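Long-range contact in purine nucleoside phosphorylase YlmD (Geobacillus stearothermophilus, PDB 6T0Y), which catalyses the phosphorolysis of adenosine, inosine and S-methyl-5'-thioadenosine to the free base and a ribose 1-phosphate, and also deaminates adenosine: residues Asp125-Tyr130 and Asp218-Asn223. Numbering follows the deposited sequence.
Sequences DCVPIY and DLKEAN. With ZN (zinc ion), chain C.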
loop_
_atom_site.group_PDB
_atom_site.type_symbol
_atom_site.label_atom_id
_atom_site.label_comp_id
_atom_site.label_asym_id
_atom_site.label_seq_id
_atom_site.Cartn_x
_atom_site.Cartn_y
_atom_site.Cartn_z
ATOM N N ASP A 125 -4.568 5.672 -5.311
ATOM C CA ASP A 125 -3.622 6.014 -6.372
ATOM C C ASP A 125 -2.171 5.794 -5.948
ATOM O O ASP A 125 -1.327 5.421 -6.760
ATOM C CB ASP A 125 -3.659 7.467 -6.844
ATOM C CG ASP A 125 -4.785 7.796 -7.820
ATOM O OD1 ASP A 125 -4.988 9.009 -8.034
ATOM O OD2 ASP A 125 -5.469 6.903 -8.378
ATOM N N CYS A 126 -1.845 6.053 -4.682
ATOM C CA CYS A 126 -0.484 5.865 -4.217
ATOM C C CYS A 126 -0.135 4.380 -4.187
ATOM O O CYS A 126 -0.996 3.518 -4.202
ATOM C CB CYS A 126 -0.334 6.494 -2.833
ATOM S SG CYS A 126 -0.413 8.300 -2.793
ATOM N N VAL A 127 1.158 4.068 -4.165
ATOM C CA VAL A 127 1.578 2.682 -4.352
ATOM C C VAL A 127 1.517 1.916 -3.038
ATOM O O VAL A 127 2.196 2.299 -2.070
ATOM C CB VAL A 127 3.001 2.589 -4.929
ATOM C CG1 VAL A 127 3.397 1.156 -5.101
ATOM C CG2 VAL A 127 3.110 3.339 -6.229
ATOM N N PRO A 128 0.760 0.822 -2.974
ATOM C CA PRO A 128 0.832 -0.057 -1.810
ATOM C C PRO A 128 1.937 -1.077 -2.011
ATOM O O PRO A 128 1.953 -1.798 -3.011
ATOM C CB PRO A 128 -0.546 -0.706 -1.789
ATOM C CG PRO A 128 -0.994 -0.709 -3.204
ATOM C CD PRO A 128 -0.237 0.343 -3.950
ATOM N N ILE A 129 2.852 -1.164 -1.055
ATOM C CA ILE A 129 3.971 -2.080 -1.154
ATOM C C ILE A 129 3.850 -3.082 -0.028
ATOM O O ILE A 129 3.944 -2.714 1.144
ATOM C CB ILE A 129 5.325 -1.377 -1.088
ATOM C CG1 ILE A 129 5.352 -0.209 -2.065
ATOM C CG2 ILE A 129 6.423 -2.359 -1.404
ATOM C CD1 ILE A 129 6.568 0.646 -1.947
ATOM N N TYR A 130 3.656 -4.339 -0.391
ATOM C CA TYR A 130 3.488 -5.417 0.558
ATOM C C TYR A 130 4.798 -6.178 0.663
ATOM O O TYR A 130 5.413 -6.495 -0.350
ATOM C CB TYR A 130 2.429 -6.400 0.067
ATOM C CG TYR A 130 1.045 -5.845 -0.196
ATOM C CD1 TYR A 130 0.773 -5.067 -1.312
ATOM C CD2 TYR A 130 -0.015 -6.156 0.638
ATOM C CE1 TYR A 130 -0.510 -4.603 -1.578
ATOM C CE2 TYR A 130 -1.297 -5.692 0.373
ATOM C CZ TYR A 130 -1.530 -4.926 -0.751
ATOM O OH TYR A 130 -2.791 -4.473 -1.054
ATOM N N ASP A 218 5.933 6.501 -13.575
ATOM C CA ASP A 218 5.597 5.138 -13.161
ATOM C C ASP A 218 6.140 4.899 -11.746
ATOM O O ASP A 218 7.271 4.441 -11.562
ATOM C CB ASP A 218 6.196 4.138 -14.140
ATOM C CG ASP A 218 5.717 2.725 -13.895
ATOM O OD1 ASP A 218 5.877 1.891 -14.812
ATOM O OD2 ASP A 218 5.164 2.451 -12.802
ATOM N N LEU A 219 5.320 5.217 -10.734
ATOM C CA LEU A 219 5.763 5.066 -9.354
ATOM C C LEU A 219 5.945 3.604 -8.965
ATOM O O LEU A 219 6.760 3.304 -8.086
ATOM C CB LEU A 219 4.773 5.737 -8.404
ATOM C CG LEU A 219 4.888 7.245 -8.212
ATOM C CD1 LEU A 219 3.841 7.673 -7.192
ATOM C CD2 LEU A 219 6.264 7.660 -7.748
ATOM N N LYS A 220 5.210 2.681 -9.585
ATOM C CA LYS A 220 5.436 1.269 -9.298
ATOM C C LYS A 220 6.858 0.895 -9.665
ATOM O O LYS A 220 7.582 0.270 -8.882
ATOM C CB LYS A 220 4.466 0.384 -10.067
ATOM C CG LYS A 220 3.029 0.535 -9.662
ATOM C CD LYS A 220 2.187 -0.387 -10.514
ATOM C CE LYS A 220 0.719 -0.165 -10.357
ATOM N NZ LYS A 220 0.004 -0.804 -11.483
ATOM N N GLU A 221 7.289 1.318 -10.847
ATOM C CA GLU A 221 8.627 1.001 -11.308
ATOM C C GLU A 221 9.687 1.726 -10.488
ATOM O O GLU A 221 10.734 1.148 -10.192
ATOM C CB GLU A 221 8.752 1.319 -12.791
ATOM C CG GLU A 221 10.160 1.081 -13.358
ATOM C CD GLU A 221 10.572 -0.392 -13.468
ATOM O OE1 GLU A 221 9.785 -1.294 -13.111
ATOM O OE2 GLU A 221 11.706 -0.642 -13.930
ATOM N N ALA A 222 9.433 2.979 -10.091
ATOM C CA ALA A 222 10.374 3.680 -9.226
ATOM C C ALA A 222 10.620 2.894 -7.946
ATOM O O ALA A 222 11.766 2.707 -7.516
ATOM C CB ALA A 222 9.849 5.083 -8.919
ATOM N N ASN A 223 9.558 2.372 -7.348
ATOM C CA ASN A 223 9.712 1.603 -6.124
ATOM C C ASN A 223 10.383 0.258 -6.370
ATOM O O ASN A 223 11.217 -0.166 -5.573
ATOM C CB ASN A 223 8.374 1.475 -5.427
ATOM C CG ASN A 223 8.065 2.711 -4.661
ATOM O OD1 ASN A 223 8.567 2.896 -3.578
ATOM N ND2 ASN A 223 7.258 3.581 -5.221
HETATM ZN ZN ZN C . -1.182 8.623 -0.379
#
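V127 and I129, alternate residues on one face of strand 127-133, pack against L219 and N223, one turn apart at the start of helix 219-229. The axes of 127-130 and 219-223 approach to 9.3 Å, their directions 34° apart. V127 sets CG2 anti to its own carbonyl carbon, and this methyl lies 3.6 Å from CB of L219, the two side chains crossing at a slant. From N223, CB lies 4.0 Å from CD1 of I129; CG comes closer, and OD1 is 3.4 Å from the same methyl. The other branch, ND2, turns back along the helix and donates to the O of L219 at 2.9 Å, the acceptor lying close to the plane of the N223 amide, although the donor is tilted 35° from the carbonyl plane of L219. That carbonyl also accepts from N of N223, from the opposite face of its plane; a second partner of ND2 is OG1 of T149. At the start of the helix, D218 is the N-cap, its OD2 receiving N of E221, while NZ of K220 leaves the interface for the carbonyls of R242 and S240. C126, just before V127, binds the catalytic zinc with H81 and H143. The contact is thus held by van der Waals packing, one apolar pair (V127-L219) and the buried amide of N223 against I129, and the helix backs the strand that begins beside the metal ligand.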